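Local structure of T-cell surface glycoprotein CD1A1 antigen (Gallus gallus, 3JVG) at residues F118-L123 and D129-N134. The protein probably presents lipid antigens to T cells in a hydrophobic groove, as other CD1 proteins of the MHC class I-like family do. Residues are numbered along the deposited sequence; the frame is centred on the assembly and turned at random.
Sequences FLRFNL and DQMQHN
The antiparallel hairpin of strands 116-122 and 127-130 forms one margin of the sheet that floors the MHC-like groove domain, and R120 pairs with D129 in it. Two backbone bonds define this hydrogen-bonded pair: D129 N to R120 O at 2.6 Å and R120 N to D129 O at 2.9 Å. L119 and Q130 form the next, non-hydrogen-bonded pair, with L119 CA giving a CA-H...O contact to D129 O. Beyond it M131 N reaches F118 O at 3.1 Å; this bond has no return partner, F118 N lying 5.5 Å from M131 O, and M131 is already outside the strand, so the regular pairing ends here. F118 O also bonds S137 OG of helix 135-145. F118 and L119 both face I111 in a classic beta bulge.

M131 crosses R120 at a slant: bent at both chi2 and chi3, its chain puts CE over one guanidinium face, toward the rim and 3.7 Å from R120 NH1, while SD touches R120 CB. The charge is answered by D110, in a salt bridge from R120 NE. Q132 brings its amide to the F118 ring edge, OE1 3.7 Å from F118 CD1, the planes 68° apart. That amide is fixed at both ends, OE1 accepting N134 ND2 on a lone pair at 3.0 Å and NE2 bonding N117 O. N134 N-caps helix 135-145 through OD1 to S137 N. The contact therefore couples strand end to helix start through polar bonds, and the aromatic edge of F118 borders an amide whose rotation is set by its own partners.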
ATOM      1  N   PHE A 118     -16.429   7.210  -7.282  1.00 19.36           N
ATOM      2  CA  PHE A 118     -17.848   7.078  -7.487  1.00 19.65           C
ATOM      3  C   PHE A 118     -18.615   8.212  -6.752  1.00 19.60           C
ATOM      4  O   PHE A 118     -19.590   8.793  -7.273  1.00 20.24           O
ATOM      5  CB  PHE A 118     -18.215   5.668  -7.008  1.00 19.35           C
ATOM      6  CG  PHE A 118     -19.692   5.390  -6.944  1.00 19.67           C
ATOM      7  CD1 PHE A 118     -20.399   4.998  -8.084  1.00 20.49           C
ATOM      8  CD2 PHE A 118     -20.340   5.457  -5.740  1.00 19.31           C
ATOM      9  CE1 PHE A 118     -21.762   4.698  -8.028  1.00 20.94           C
ATOM     10  CE2 PHE A 118     -21.707   5.147  -5.628  1.00 20.25           C
ATOM     11  CZ  PHE A 118     -22.433   4.757  -6.792  1.00 20.59           C
ATOM     12  N   LEU A 119     -18.172   8.548  -5.549  1.00 19.00           N
ATOM     13  CA  LEU A 119     -18.778   9.638  -4.804  1.00 19.07           C
ATOM     14  C   LEU A 119     -17.684  10.343  -4.027  1.00 18.77           C
ATOM     15  O   LEU A 119     -16.766   9.695  -3.529  1.00 18.23           O
ATOM     16  CB  LEU A 119     -19.799   9.048  -3.875  1.00 18.81           C
ATOM     17  CG  LEU A 119     -21.217   9.479  -3.669  1.00 23.28           C
ATOM     18  CD1 LEU A 119     -21.932  10.121  -4.884  1.00 23.58           C
ATOM     19  CD2 LEU A 119     -22.004   8.277  -3.042  1.00 24.95           C
ATOM     20  N   ARG A 120     -17.765  11.657  -3.939  1.00 19.27           N
ATOM     21  CA  ARG A 120     -16.774  12.430  -3.226  1.00 19.22           C
ATOM     22  C   ARG A 120     -17.475  13.520  -2.370  1.00 19.58           C
ATOM     23  O   ARG A 120     -18.321  14.296  -2.863  1.00 20.33           O
ATOM     24  CB  ARG A 120     -15.770  13.080  -4.179  1.00 19.88           C
ATOM     25  CG  ARG A 120     -14.872  14.119  -3.500  1.00 20.19           C
ATOM     26  CD  ARG A 120     -13.786  14.674  -4.461  1.00 23.43           C
ATOM     27  NE  ARG A 120     -12.782  13.635  -4.782  1.00 20.62           N
ATOM     28  CZ  ARG A 120     -11.893  13.704  -5.762  1.00 22.85           C
ATOM     29  NH1 ARG A 120     -11.852  14.750  -6.589  1.00 22.47           N
ATOM     30  NH2 ARG A 120     -11.045  12.694  -5.930  1.00 20.89           N
ATOM     31  N   PHE A 121     -17.117  13.547  -1.086  1.00 19.17           N
ATOM     32  CA  PHE A 121     -17.636  14.538  -0.195  1.00 19.61           C
ATOM     33  C   PHE A 121     -17.024  15.910  -0.444  1.00 20.51           C
ATOM     34  O   PHE A 121     -15.811  16.046  -0.668  1.00 20.57           O
ATOM     35  CB  PHE A 121     -17.399  14.124   1.246  1.00 19.04           C
ATOM     36  CG  PHE A 121     -18.266  14.906   2.259  1.00 19.55           C
ATOM     37  CD1 PHE A 121     -19.636  14.640   2.394  1.00 19.70           C
ATOM     38  CD2 PHE A 121     -17.705  15.894   3.056  1.00 20.03           C
ATOM     39  CE1 PHE A 121     -20.445  15.371   3.328  1.00 20.34           C
ATOM     40  CE2 PHE A 121     -18.484  16.616   3.987  1.00 21.41           C
ATOM     41  CZ  PHE A 121     -19.865  16.349   4.109  1.00 20.81           C
ATOM     42  N   ASN A 122     -17.875  16.921  -0.393  1.00 21.36           N
ATOM     43  CA  ASN A 122     -17.449  18.283  -0.528  1.00 23.69           C
ATOM     44  C   ASN A 122     -17.608  18.862   0.840  1.00 24.27           C
ATOM     45  O   ASN A 122     -18.741  19.060   1.279  1.00 24.02           O
ATOM     46  CB  ASN A 122     -18.399  18.981  -1.484  1.00 26.02           C
ATOM     47  CG  ASN A 122     -17.962  20.390  -1.840  1.00 32.42           C
ATOM     48  OD1 ASN A 122     -17.537  21.199  -0.976  1.00 35.52           O
ATOM     49  ND2 ASN A 122     -18.105  20.718  -3.131  1.00 37.76           N
ATOM     50  N   LEU A 123     -16.489  19.109   1.522  1.00 24.36           N
ATOM     51  CA  LEU A 123     -16.506  19.634   2.906  1.00 25.30           C
ATOM     52  C   LEU A 123     -17.217  21.007   3.067  1.00 27.42           C
ATOM     53  O   LEU A 123     -18.005  21.189   3.995  1.00 26.89           O
ATOM     54  CB  LEU A 123     -15.096  19.699   3.503  1.00 24.24           C
ATOM     55  CG  LEU A 123     -14.945  20.159   4.969  1.00 27.16           C
ATOM     56  CD1 LEU A 123     -15.279  19.057   6.066  1.00 25.40           C
ATOM     57  CD2 LEU A 123     -13.579  20.801   5.248  1.00 25.96           C
ATOM     58  N   ASP A 129     -20.386  15.081  -4.303  1.00 24.06           N
ATOM     59  CA  ASP A 129     -20.133  15.125  -5.763  1.00 25.40           C
ATOM     60  C   ASP A 129     -20.247  13.731  -6.402  1.00 23.40           C
ATOM     61  O   ASP A 129     -19.586  12.764  -5.966  1.00 21.01           O
ATOM     62  CB  ASP A 129     -18.765  15.744  -6.110  1.00 26.37           C
ATOM     63  CG  ASP A 129     -18.495  17.095  -5.379  1.00 34.47           C
ATOM     64  OD1 ASP A 129     -19.460  17.802  -4.987  1.00 39.50           O
ATOM     65  OD2 ASP A 129     -17.292  17.450  -5.193  1.00 43.87           O
ATOM     66  N   GLN A 130     -21.072  13.665  -7.452  1.00 23.13           N
ATOM     67  CA  GLN A 130     -21.199  12.501  -8.302  1.00 22.91           C
ATOM     68  C   GLN A 130     -19.910  12.401  -9.117  1.00 22.97           C
ATOM     69  O   GLN A 130     -19.534  13.367  -9.816  1.00 23.93           O
ATOM     70  CB  GLN A 130     -22.433  12.680  -9.208  1.00 24.71           C
ATOM     71  CG  GLN A 130     -22.715  11.527 -10.186  1.00 25.32           C
ATOM     72  CD  GLN A 130     -23.879  11.821 -11.194  1.00 27.71           C
ATOM     73  OE1 GLN A 130     -24.767  12.617 -10.947  1.00 26.18           O
ATOM     74  NE2 GLN A 130     -23.857  11.136 -12.310  1.00 27.60           N
ATOM     75  N   MET A 131     -19.231  11.246  -9.051  1.00 21.97           N
ATOM     76  CA  MET A 131     -17.964  11.067  -9.757  1.00 22.17           C
ATOM     77  C   MET A 131     -18.021  10.210 -11.051  1.00 22.76           C
ATOM     78  O   MET A 131     -17.071  10.194 -11.832  1.00 23.26           O
ATOM     79  CB  MET A 131     -16.918  10.525  -8.781  1.00 21.21           C
ATOM     80  CG  MET A 131     -16.729  11.469  -7.557  1.00 22.31           C
ATOM     81  SD  MET A 131     -16.164  13.128  -8.059  1.00 28.40           S
ATOM     82  CE  MET A 131     -14.430  12.836  -8.431  1.00 23.44           C
ATOM     83  N   GLN A 132     -19.111   9.465 -11.227  1.00 23.15           N
ATOM     84  CA  GLN A 132     -19.294   8.658 -12.463  1.00 24.96           C
ATOM     85  C   GLN A 132     -20.528   9.143 -13.193  1.00 25.78           C
ATOM     86  O   GLN A 132     -21.529   9.501 -12.584  1.00 24.36           O
ATOM     87  CB  GLN A 132     -19.416   7.165 -12.154  1.00 24.03           C
ATOM     88  CG  GLN A 132     -18.077   6.459 -11.922  1.00 26.78           C
ATOM     89  CD  GLN A 132     -18.232   5.078 -11.290  1.00 24.49           C
ATOM     90  OE1 GLN A 132     -19.231   4.402 -11.498  1.00 27.78           O
ATOM     91  NE2 GLN A 132     -17.271   4.681 -10.499  1.00 21.29           N
ATOM     92  N   HIS A 133     -20.419   9.177 -14.512  1.00 28.31           N
ATOM     93  CA  HIS A 133     -21.479   9.644 -15.377  1.00 30.25           C
ATOM     94  C   HIS A 133     -22.396   8.481 -15.744  1.00 30.87           C
ATOM     95  O   HIS A 133     -22.440   8.055 -16.925  1.00 31.02           O
ATOM     96  CB  HIS A 133     -20.905  10.257 -16.656  1.00 31.29           C
ATOM     97  CG  HIS A 133     -21.873  11.152 -17.367  1.00 34.10           C
ATOM     98  ND1 HIS A 133     -22.257  10.947 -18.679  1.00 38.01           N
ATOM     99  CD2 HIS A 133     -22.552  12.247 -16.941  1.00 34.50           C
ATOM    100  CE1 HIS A 133     -23.130  11.877 -19.033  1.00 35.22           C
ATOM    101  NE2 HIS A 133     -23.308  12.691 -18.004  1.00 37.65           N
ATOM    102  N   ASN A 134     -23.097   7.960 -14.735  1.00 28.61           N
ATOM    103  CA  ASN A 134     -24.008   6.856 -14.945  1.00 29.07           C
ATOM    104  C   ASN A 134     -25.115   6.892 -13.913  1.00 29.21           C
ATOM    105  O   ASN A 134     -25.020   7.615 -12.902  1.00 28.74           O
ATOM    106  CB  ASN A 134     -23.278   5.513 -14.928  1.00 28.37           C
ATOM    107  CG  ASN A 134     -22.560   5.250 -13.608  1.00 26.92           C
ATOM    108  OD1 ASN A 134     -23.115   5.473 -12.566  1.00 27.24           O
ATOM    109  ND2 ASN A 134     -21.326   4.739 -13.667  1.00 28.08           N
TER